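Local coordinates for flavodoxin (Streptococcus pneumoniae serotype 4, PDB 5LJL), which binds FMN and probably serves as a low-potential electron donor to a number of redox enzymes, at residues M2-I7 with L48-A53; V8-T13 with P66-D71; A20-D25 with E134-F139; D97-A102 with K123-A128. One frame throughout, in Å; residues are numbered along the deposited sequence.

Contact 1: M2-I7 with L48-A53; sequences MALAKI and LEADIA
Backbone hydrogen bonds join L4 and K6 to I52 where strands 4-9 and 52-56 begin to run parallel. The carbonyl oxygen of L4 takes two amides: I52 N, 3.1 Å from L4 O and in the carbonyl plane, and D51 N, tilted slightly from that plane. Two residues on, K6 N donates to I52 O, the alternation expected of parallel strands. Ahead of the first bridge a side chain takes over the pairing, as D51 OD1 receives L4 N at 3.0 Å through its anti lone pair, nearly straight at 167°.

Apolar contacts follow the register. A5 CB lies 4.0 Å from I52 CB on the face covered by helix 15-29, where A5 also meets L27. On the other face the methylene chain of K6 runs past A50, with K6 CD 3.9 Å from A50 CB, and L4 CD2 reaches E49 O.

The bend at the end of the K6 chain (chi4 -60°) leaves NZ 4.5 Å from E49 OE1, beyond a salt bridge; the ion pair of K6 NZ is with D35 on strand 33-38. Cohesion here therefore comes mainly from main-chain polar groups, with the D51 carboxylate extending the pairing ahead of strand 52-56.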
# COMPACT_ATOMS: atom_id res chain seq x y z
N MET A 2 -15.17 -11.94 -2.78
CA MET A 2 -15.26 -10.98 -3.89
C MET A 2 -14.03 -10.98 -4.80
O MET A 2 -14.15 -10.80 -6.02
CB MET A 2 -15.59 -9.57 -3.37
CG MET A 2 -15.66 -8.47 -4.45
SD MET A 2 -16.62 -7.08 -3.77
CE MET A 2 -16.64 -6.00 -5.20
N ALA A 3 -12.85 -11.21 -4.20
CA ALA A 3 -11.52 -11.19 -4.85
C ALA A 3 -10.50 -11.41 -3.69
O ALA A 3 -10.92 -11.45 -2.53
CB ALA A 3 -11.31 -9.85 -5.55
N LEU A 4 -9.21 -11.51 -4.02
CA LEU A 4 -8.11 -11.61 -3.04
C LEU A 4 -7.22 -10.33 -3.09
O LEU A 4 -6.75 -9.99 -4.16
CB LEU A 4 -7.26 -12.83 -3.36
CG LEU A 4 -5.99 -12.97 -2.47
CD1 LEU A 4 -6.39 -12.94 -1.04
CD2 LEU A 4 -5.15 -14.20 -2.84
N ALA A 5 -7.14 -9.58 -1.99
CA ALA A 5 -6.26 -8.40 -1.86
C ALA A 5 -5.09 -8.78 -0.91
O ALA A 5 -5.32 -9.38 0.15
CB ALA A 5 -7.02 -7.25 -1.30
N LYS A 6 -3.84 -8.45 -1.30
CA LYS A 6 -2.62 -8.63 -0.44
C LYS A 6 -2.12 -7.22 -0.12
O LYS A 6 -1.87 -6.44 -1.05
CB LYS A 6 -1.60 -9.49 -1.12
CG LYS A 6 -1.94 -10.99 -1.12
CD LYS A 6 -0.88 -11.78 -1.88
CE LYS A 6 -1.02 -13.30 -1.87
NZ LYS A 6 -0.97 -13.83 -0.52
N ILE A 7 -2.13 -6.88 1.16
CA ILE A 7 -1.63 -5.59 1.64
C ILE A 7 -0.30 -5.83 2.34
O ILE A 7 -0.22 -6.68 3.29
CB ILE A 7 -2.67 -4.94 2.63
CG1 ILE A 7 -4.03 -4.72 1.96
CG2 ILE A 7 -2.14 -3.65 3.28
CD1 ILE A 7 -5.12 -4.24 2.92
N LEU A 48 1.67 -12.10 -7.38
CA LEU A 48 1.13 -12.87 -8.55
C LEU A 48 -0.14 -13.60 -8.26
O LEU A 48 -0.93 -13.82 -9.18
CB LEU A 48 2.17 -13.82 -9.13
CG LEU A 48 3.40 -13.10 -9.74
CD1 LEU A 48 4.63 -14.00 -9.92
CD2 LEU A 48 3.02 -12.35 -11.01
N GLU A 49 -0.32 -14.03 -7.01
CA GLU A 49 -1.50 -14.75 -6.59
C GLU A 49 -2.73 -13.91 -6.33
O GLU A 49 -3.84 -14.43 -6.22
CB GLU A 49 -1.19 -15.60 -5.35
CG GLU A 49 -0.15 -16.67 -5.65
CD GLU A 49 0.56 -17.23 -4.43
OE1 GLU A 49 1.06 -16.41 -3.61
OE2 GLU A 49 0.68 -18.50 -4.33
N ALA A 50 -2.59 -12.59 -6.19
CA ALA A 50 -3.71 -11.76 -5.80
C ALA A 50 -4.35 -11.02 -6.96
O ALA A 50 -3.76 -10.83 -8.00
CB ALA A 50 -3.24 -10.76 -4.79
N ASP A 51 -5.55 -10.53 -6.74
CA ASP A 51 -6.22 -9.64 -7.72
C ASP A 51 -5.85 -8.20 -7.45
O ASP A 51 -5.78 -7.38 -8.40
CB ASP A 51 -7.70 -9.82 -7.61
CG ASP A 51 -8.13 -11.28 -7.84
OD1 ASP A 51 -8.66 -11.92 -6.89
OD2 ASP A 51 -7.90 -11.78 -8.95
N ILE A 52 -5.67 -7.86 -6.17
CA ILE A 52 -5.30 -6.47 -5.78
C ILE A 52 -4.04 -6.55 -4.98
O ILE A 52 -3.90 -7.39 -4.11
CB ILE A 52 -6.40 -5.80 -4.93
CG1 ILE A 52 -7.64 -5.50 -5.81
CG2 ILE A 52 -5.90 -4.52 -4.22
CD1 ILE A 52 -8.87 -5.28 -4.96
N ALA A 53 -3.09 -5.70 -5.33
CA ALA A 53 -1.79 -5.50 -4.60
C ALA A 53 -1.72 -4.10 -3.99
O ALA A 53 -1.81 -3.14 -4.76
CB ALA A 53 -0.62 -5.69 -5.55

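Contact 2: V8-T13 with P66-D71; sequences VFASMT and PDEMMD. With PO4 (phosphate ion), chain B.
A10 and M69 meet where strand 4-9 of the flavodoxin-like fold, a parallel sheet between helices, runs into its phosphate-binding loop and faces the first turn of helix 67-77. From M69 CB, the chain leaves with CG beside the backbone N, and CG comes within 3.7 Å of A10 CB. The chain bends once, at chi2 (-69°), then runs on extended past the A10 methyl (M69 SD to A10 CB 4.5 Å), carrying the terminal methyl in against the strand: M69 CE sits 3.8 Å from A10 CB, close to A10 N, and 4.4 Å from V8 CG1. M69 also touches V55 on strand 52-56, so the side chain lies against two neighbouring strands. P66 completes the apolar cluster through CG, against the same A10 methyl.

The polar side of the contact runs through E68. Its chain turns sharply at chi2 (-89°), bringing OE2 toward the strand end, where a water donates to E68 OE2 and accepts from S11 N; Y58 OH is a second partner of this carboxylate oxygen.

Beyond S11 the loop curls round a phosphate ion, probably from the crystallisation liquor. In flavodoxins this loop holds the FMN phosphate, and the ion is consistent with that role. N15 and T16 add backbone amides to the grip. M12 N donates to phosphate O4, and T13 N points to the same oxygen along a nearly straight bond of 171°. The hydroxyls close in on two other oxygens: S11 OG lies 2.6 Å from phosphate O1, and T13 OG1 2.7 Å from phosphate O2.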
# COMPACT_ATOMS: atom_id res chain seq x y z
N VAL A 8 0.75 -5.14 1.90
CA VAL A 8 2.08 -5.28 2.51
C VAL A 8 2.44 -3.96 3.11
O VAL A 8 2.37 -2.92 2.41
CB VAL A 8 3.11 -5.76 1.47
CG1 VAL A 8 4.49 -5.91 2.12
CG2 VAL A 8 2.62 -7.06 0.85
N PHE A 9 2.85 -3.96 4.37
CA PHE A 9 3.13 -2.72 5.08
C PHE A 9 4.54 -2.68 5.70
O PHE A 9 5.17 -3.74 5.96
CB PHE A 9 2.08 -2.38 6.16
CG PHE A 9 2.11 -3.27 7.37
CD1 PHE A 9 2.99 -3.00 8.41
CD2 PHE A 9 1.26 -4.37 7.44
CE1 PHE A 9 2.99 -3.84 9.53
CE2 PHE A 9 1.26 -5.21 8.55
CZ PHE A 9 2.14 -4.94 9.57
N ALA A 10 5.03 -1.47 5.89
CA ALA A 10 6.19 -1.19 6.73
C ALA A 10 5.73 -0.10 7.72
O ALA A 10 5.07 0.87 7.30
CB ALA A 10 7.34 -0.71 5.90
N SER A 11 6.15 -0.20 8.97
CA SER A 11 5.69 0.72 10.00
C SER A 11 6.73 0.77 11.11
O SER A 11 7.10 -0.29 11.63
CB SER A 11 4.33 0.27 10.55
OG SER A 11 3.80 1.26 11.44
N MET A 12 7.19 1.96 11.46
CA MET A 12 8.15 2.15 12.59
C MET A 12 7.42 2.51 13.88
O MET A 12 7.70 1.90 14.93
CB MET A 12 9.23 3.24 12.23
CG MET A 12 10.46 3.24 13.12
SD MET A 12 11.63 4.41 12.35
CE MET A 12 12.59 3.16 11.47
N THR A 13 6.55 3.52 13.82
CA THR A 13 5.85 4.03 15.00
C THR A 13 4.31 3.78 14.94
O THR A 13 3.53 4.36 15.68
CB THR A 13 6.18 5.53 15.34
OG1 THR A 13 5.98 6.36 14.19
CG2 THR A 13 7.58 5.70 15.78
N PRO A 66 11.85 2.82 3.65
CA PRO A 66 12.23 2.02 4.80
C PRO A 66 13.32 1.00 4.46
O PRO A 66 13.26 0.32 3.43
CB PRO A 66 10.93 1.33 5.18
CG PRO A 66 9.85 2.23 4.66
CD PRO A 66 10.39 2.77 3.40
N ASP A 67 14.30 0.88 5.38
CA ASP A 67 15.36 -0.08 5.21
C ASP A 67 14.80 -1.44 4.84
O ASP A 67 15.26 -2.11 3.92
CB ASP A 67 16.18 -0.22 6.50
CG ASP A 67 17.02 0.97 6.78
OD1 ASP A 67 17.57 1.03 7.96
OD2 ASP A 67 17.22 1.86 5.87
N GLU A 68 13.78 -1.87 5.59
CA GLU A 68 13.20 -3.18 5.42
C GLU A 68 12.38 -3.32 4.09
O GLU A 68 12.02 -4.44 3.69
CB GLU A 68 12.31 -3.50 6.64
CG GLU A 68 11.11 -2.57 6.88
CD GLU A 68 11.38 -1.34 7.75
OE1 GLU A 68 12.53 -0.91 7.84
OE2 GLU A 68 10.42 -0.79 8.40
N MET A 69 12.08 -2.20 3.45
CA MET A 69 11.43 -2.13 2.16
C MET A 69 12.41 -2.22 0.98
O MET A 69 11.98 -2.50 -0.14
CB MET A 69 10.50 -0.90 1.98
CG MET A 69 9.13 -1.04 2.64
SD MET A 69 8.16 -2.31 1.75
CE MET A 69 6.54 -2.01 2.42
N MET A 70 13.71 -2.02 1.20
CA MET A 70 14.64 -1.98 0.05
C MET A 70 14.66 -3.28 -0.74
O MET A 70 14.53 -3.26 -1.95
CB MET A 70 16.04 -1.55 0.50
CG MET A 70 16.18 -0.03 0.56
SD MET A 70 17.93 0.51 0.88
CE MET A 70 18.79 -0.72 -0.07
N ASP A 71 14.75 -4.40 -0.07
CA ASP A 71 14.70 -5.70 -0.73
C ASP A 71 13.36 -6.02 -1.42
O ASP A 71 13.30 -6.55 -2.49
CB ASP A 71 14.96 -6.80 0.31
CG ASP A 71 16.29 -7.36 0.19
OD1 ASP A 71 16.34 -8.59 -0.05
OD2 ASP A 71 17.29 -6.61 0.23
P PO4 B . 4.87 4.95 10.93
O1 PO4 B . 4.23 3.69 10.52
O2 PO4 B . 4.35 5.43 12.28
O3 PO4 B . 4.63 6.01 9.92
O4 PO4 B . 6.30 4.75 11.06
O HOH W 1 8.18 -2.23 9.15

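Contact 3: A20-D25 with E134-F139; sequences ADIVAD and ERLEQF
This is an apolar helix-helix contact between I22 and V23 of helix 15-29 and L136 and F139 of helix 130-146, which lie beside each other on one face of the central sheet. The axes of the two short segments approach to 8.8 Å and cross at -46°. L136 stands between the two residues of the partner helix: its CB is 3.9 Å from I22 CG2, while its CD2 branch is 3.8 Å from V23 CG2. Both of these side chains cross L136 at about a right angle, and its two methyl branches are shared out, CD1 to I22 and CD2 to V23.

Deeper toward the sheet, V23 uses its other methyl. With CG1 anti to the backbone N (chi1 173°), that branch reaches the edge of the F139 ring, where V23 CG1 is 4.1 Å from F139 CE2. V23 also rests on I7 of strand 4-9, and L136 and F139 on V89 and V122.

At the outer margin a water donates to I22 O, 2.7 Å away, and only weakly to E137 OE2. The apolar inner side and hydrated outer margin suit two neighbouring helices on one face of the three-layer alpha-beta-alpha sandwich of flavodoxins.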
# COMPACT_ATOMS: atom_id res chain seq x y z
N ALA A 20 -2.95 0.55 7.10
CA ALA A 20 -3.11 -0.71 6.37
C ALA A 20 -4.36 -1.44 6.88
O ALA A 20 -5.15 -2.03 6.12
CB ALA A 20 -1.86 -1.58 6.59
N ASP A 21 -4.47 -1.48 8.20
CA ASP A 21 -5.60 -2.14 8.86
C ASP A 21 -6.97 -1.53 8.56
O ASP A 21 -7.95 -2.31 8.38
CB ASP A 21 -5.33 -2.24 10.37
CG ASP A 21 -4.27 -3.26 10.72
OD1 ASP A 21 -3.98 -4.25 9.95
OD2 ASP A 21 -3.73 -3.08 11.86
N ILE A 22 -7.03 -0.21 8.45
CA ILE A 22 -8.25 0.45 8.04
C ILE A 22 -8.68 0.00 6.64
O ILE A 22 -9.88 -0.22 6.38
CB ILE A 22 -8.10 1.98 8.13
CG1 ILE A 22 -7.98 2.40 9.59
CG2 ILE A 22 -9.17 2.77 7.38
CD1 ILE A 22 -7.26 3.70 9.79
N VAL A 23 -7.71 -0.01 5.72
CA VAL A 23 -8.02 -0.44 4.36
C VAL A 23 -8.46 -1.90 4.31
O VAL A 23 -9.49 -2.20 3.69
CB VAL A 23 -6.79 -0.21 3.45
CG1 VAL A 23 -7.02 -0.80 2.07
CG2 VAL A 23 -6.46 1.31 3.36
N ALA A 24 -7.73 -2.79 5.01
CA ALA A 24 -8.04 -4.20 5.09
C ALA A 24 -9.44 -4.41 5.62
O ALA A 24 -10.14 -5.23 5.06
CB ALA A 24 -7.10 -4.91 6.03
N ASP A 25 -9.82 -3.68 6.67
CA ASP A 25 -11.12 -3.86 7.30
C ASP A 25 -12.26 -3.48 6.35
O ASP A 25 -13.30 -4.21 6.30
CB ASP A 25 -11.18 -3.16 8.63
CG ASP A 25 -10.33 -3.87 9.69
OD1 ASP A 25 -9.89 -5.03 9.45
OD2 ASP A 25 -10.15 -3.24 10.72
N GLU A 134 -11.89 8.24 6.30
CA GLU A 134 -12.83 8.38 5.15
C GLU A 134 -12.10 8.25 3.79
O GLU A 134 -12.56 7.56 2.91
CB GLU A 134 -13.59 9.71 5.23
CG GLU A 134 -14.49 10.11 4.07
CD GLU A 134 -15.61 9.12 3.76
OE1 GLU A 134 -16.12 9.12 2.62
OE2 GLU A 134 -16.01 8.33 4.60
N ARG A 135 -10.97 8.92 3.63
CA ARG A 135 -10.23 8.88 2.38
C ARG A 135 -9.76 7.43 2.11
O ARG A 135 -9.79 6.91 0.98
CB ARG A 135 -9.05 9.86 2.35
CG ARG A 135 -9.45 11.30 2.00
CD ARG A 135 -8.26 12.29 1.99
NE ARG A 135 -8.74 13.53 1.34
CZ ARG A 135 -9.44 14.52 1.94
NH1 ARG A 135 -9.69 14.49 3.26
NH2 ARG A 135 -9.88 15.56 1.22
N LEU A 136 -9.23 6.79 3.15
CA LEU A 136 -8.81 5.41 3.03
C LEU A 136 -9.95 4.49 2.67
O LEU A 136 -9.81 3.46 1.93
CB LEU A 136 -8.17 4.94 4.33
CG LEU A 136 -6.82 5.55 4.67
CD1 LEU A 136 -6.45 5.42 6.14
CD2 LEU A 136 -5.69 5.06 3.75
N GLU A 137 -11.09 4.73 3.30
CA GLU A 137 -12.30 3.93 2.97
C GLU A 137 -12.77 4.14 1.52
O GLU A 137 -13.06 3.14 0.82
CB GLU A 137 -13.43 4.17 3.99
CG GLU A 137 -13.12 3.51 5.37
CD GLU A 137 -14.20 3.84 6.39
OE1 GLU A 137 -15.08 4.66 6.10
OE2 GLU A 137 -14.17 3.20 7.45
N GLN A 138 -12.71 5.36 1.00
CA GLN A 138 -13.07 5.61 -0.38
C GLN A 138 -12.10 4.93 -1.35
O GLN A 138 -12.53 4.35 -2.37
CB GLN A 138 -13.18 7.07 -0.69
CG GLN A 138 -14.31 7.78 0.08
CD GLN A 138 -14.12 9.26 0.00
OE1 GLN A 138 -13.06 9.81 0.28
NE2 GLN A 138 -15.17 9.94 -0.38
N PHE A 139 -10.80 4.97 -1.01
CA PHE A 139 -9.76 4.19 -1.75
C PHE A 139 -10.10 2.70 -1.82
O PHE A 139 -10.10 2.12 -2.88
CB PHE A 139 -8.43 4.49 -1.01
CG PHE A 139 -7.26 3.64 -1.38
CD1 PHE A 139 -6.35 4.02 -2.35
CD2 PHE A 139 -7.03 2.46 -0.68
CE1 PHE A 139 -5.22 3.24 -2.59
CE2 PHE A 139 -5.93 1.69 -0.96
CZ PHE A 139 -5.01 2.08 -1.91
O HOH W 2 -12.15 0.36 7.76

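Contact 4: D97-A102 with K123-A128; sequences DEFCKA and KVDLSA
F99 and C100 press against K123 where the loop leading into helix 101-113 lies over the end of strand 116-125, within the beta-alpha-beta unit that begins at strand 85-92. The tight part centres on C100, the N-cap residue of the helix. Its CB lies 3.7 Å from K123 CG, and its sulfur, turned to the side of the backbone N, is 3.8 Å from K123 CB. The extended aliphatic chain of K123 thus runs alongside C100 for most of its length. The same sulfur also sits above one face of the F99 ring, offset toward the rim, so the type II turn from E98 to K101 packs two consecutive side chains together.

Toward the strand end the contact opens to solvent. The F99 ring crosses the strand by its far rim: CE2 meets K123 CB, CZ lies 3.8 Å from V124 O, and CE1 approaches the side chain of solvent-exposed D125. There D125 OD2 stands near the ring plane, 3.8 Å from F99 CE1, with carboxylate and ring planes 79° apart. Water enters on the K123 side, accepting from K123 NZ at 2.9 Å and donating to F99 O.

K123 therefore plays two parts: its methylenes cover C100, while its ammonium group is held by a salt bridge to D104 and linked through water to the turn. At the other end, one carboxylate oxygen of D125 approaches the ring edge at CE1, a placement that is probably mildly favourable electrostatically.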
# COMPACT_ATOMS: atom_id res chain seq x y z
N ASP A 97 11.14 17.29 4.70
CA ASP A 97 10.72 17.93 3.47
C ASP A 97 10.54 16.92 2.33
O ASP A 97 10.75 17.29 1.17
CB ASP A 97 11.72 19.04 3.11
CG ASP A 97 12.08 19.93 4.35
OD1 ASP A 97 11.31 20.88 4.65
OD2 ASP A 97 13.11 19.65 5.04
N GLU A 98 10.20 15.66 2.68
CA GLU A 98 9.97 14.59 1.72
C GLU A 98 8.72 13.75 2.14
O GLU A 98 8.77 12.52 2.20
CB GLU A 98 11.20 13.68 1.60
CG GLU A 98 12.50 14.34 1.04
CD GLU A 98 12.36 14.91 -0.37
OE1 GLU A 98 13.16 15.81 -0.73
OE2 GLU A 98 11.47 14.49 -1.14
N PHE A 99 7.65 14.47 2.48
CA PHE A 99 6.38 13.92 2.97
C PHE A 99 5.88 12.81 2.09
O PHE A 99 5.52 13.00 0.94
CB PHE A 99 5.30 15.03 3.01
CG PHE A 99 3.99 14.59 3.55
CD1 PHE A 99 3.78 14.54 4.90
CD2 PHE A 99 2.94 14.25 2.70
CE1 PHE A 99 2.54 14.18 5.39
CE2 PHE A 99 1.71 13.90 3.16
CZ PHE A 99 1.52 13.82 4.52
N CYS A 100 5.84 11.63 2.68
CA CYS A 100 5.34 10.46 1.97
C CYS A 100 6.02 10.22 0.62
O CYS A 100 5.41 9.57 -0.26
CB CYS A 100 3.80 10.49 1.88
SG CYS A 100 2.93 10.28 3.43
N LYS A 101 7.29 10.59 0.44
CA LYS A 101 7.93 10.34 -0.84
C LYS A 101 8.00 8.82 -1.12
O LYS A 101 7.95 8.46 -2.28
CB LYS A 101 9.28 11.00 -0.95
CG LYS A 101 10.04 10.62 -2.21
CD LYS A 101 11.08 11.64 -2.49
CE LYS A 101 11.91 11.20 -3.67
NZ LYS A 101 12.58 12.39 -4.26
N ALA A 102 8.11 7.97 -0.10
CA ALA A 102 8.12 6.52 -0.37
C ALA A 102 6.79 6.04 -1.06
O ALA A 102 6.82 5.06 -1.82
CB ALA A 102 8.45 5.66 0.88
N LYS A 123 -2.19 9.74 1.26
CA LYS A 123 -1.06 10.16 2.12
C LYS A 123 -1.65 10.81 3.38
O LYS A 123 -2.59 11.62 3.27
CB LYS A 123 -0.17 11.16 1.40
CG LYS A 123 0.51 10.58 0.18
CD LYS A 123 1.07 11.72 -0.63
CE LYS A 123 1.99 11.17 -1.72
NZ LYS A 123 2.30 12.20 -2.75
N VAL A 124 -1.22 10.31 4.55
CA VAL A 124 -1.77 10.69 5.86
C VAL A 124 -0.63 11.34 6.65
O VAL A 124 0.49 10.84 6.72
CB VAL A 124 -2.27 9.46 6.61
CG1 VAL A 124 -2.68 9.78 8.05
CG2 VAL A 124 -3.39 8.74 5.81
N ASP A 125 -0.92 12.47 7.26
CA ASP A 125 0.09 13.14 8.13
C ASP A 125 0.08 12.46 9.49
O ASP A 125 -0.94 12.54 10.20
CB ASP A 125 -0.28 14.63 8.26
CG ASP A 125 0.96 15.52 8.62
OD1 ASP A 125 0.88 16.73 8.43
OD2 ASP A 125 2.02 15.02 9.01
N LEU A 126 1.15 11.74 9.84
CA LEU A 126 1.21 11.08 11.14
C LEU A 126 0.01 10.19 11.41
O LEU A 126 -0.29 9.26 10.55
CB LEU A 126 1.50 12.13 12.26
CG LEU A 126 2.85 12.79 12.15
CD1 LEU A 126 3.06 13.89 13.22
CD2 LEU A 126 3.96 11.80 12.17
N SER A 127 -0.71 10.34 12.54
CA SER A 127 -1.76 9.33 12.81
C SER A 127 -3.02 9.70 12.04
O SER A 127 -3.23 10.85 11.73
CB SER A 127 -2.10 9.19 14.29
OG SER A 127 -2.54 10.45 14.76
N ALA A 128 -3.82 8.70 11.72
CA ALA A 128 -5.07 8.91 10.97
C ALA A 128 -6.14 9.49 11.86
O ALA A 128 -6.38 8.96 12.96
CB ALA A 128 -5.55 7.59 10.41
O HOH W 3 4.10 13.90 -1.15

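Overall arrangement
From the N terminus, strand 4-9 enters contact 1 and runs directly into contact 2. Contact 1 closes when the chain returns as strand 52-56, contact 2 when it goes on into helix 67-77; the two loops cross, since their segments alternate. Helix 15-29, lying between, opens contact 3, whose loop crosses both and closes late, at helix 130-146. Contact 4 falls wholly within that long loop, joining the start of helix 101-113 to the end of strand 116-125. I7 and F9 tie the sheet to helix 15-29 of contact 3, and I22 lightly touches A128, in the loop after strand 116-125. Contacts 1 and 4 lie on opposite sides of the chain's centre.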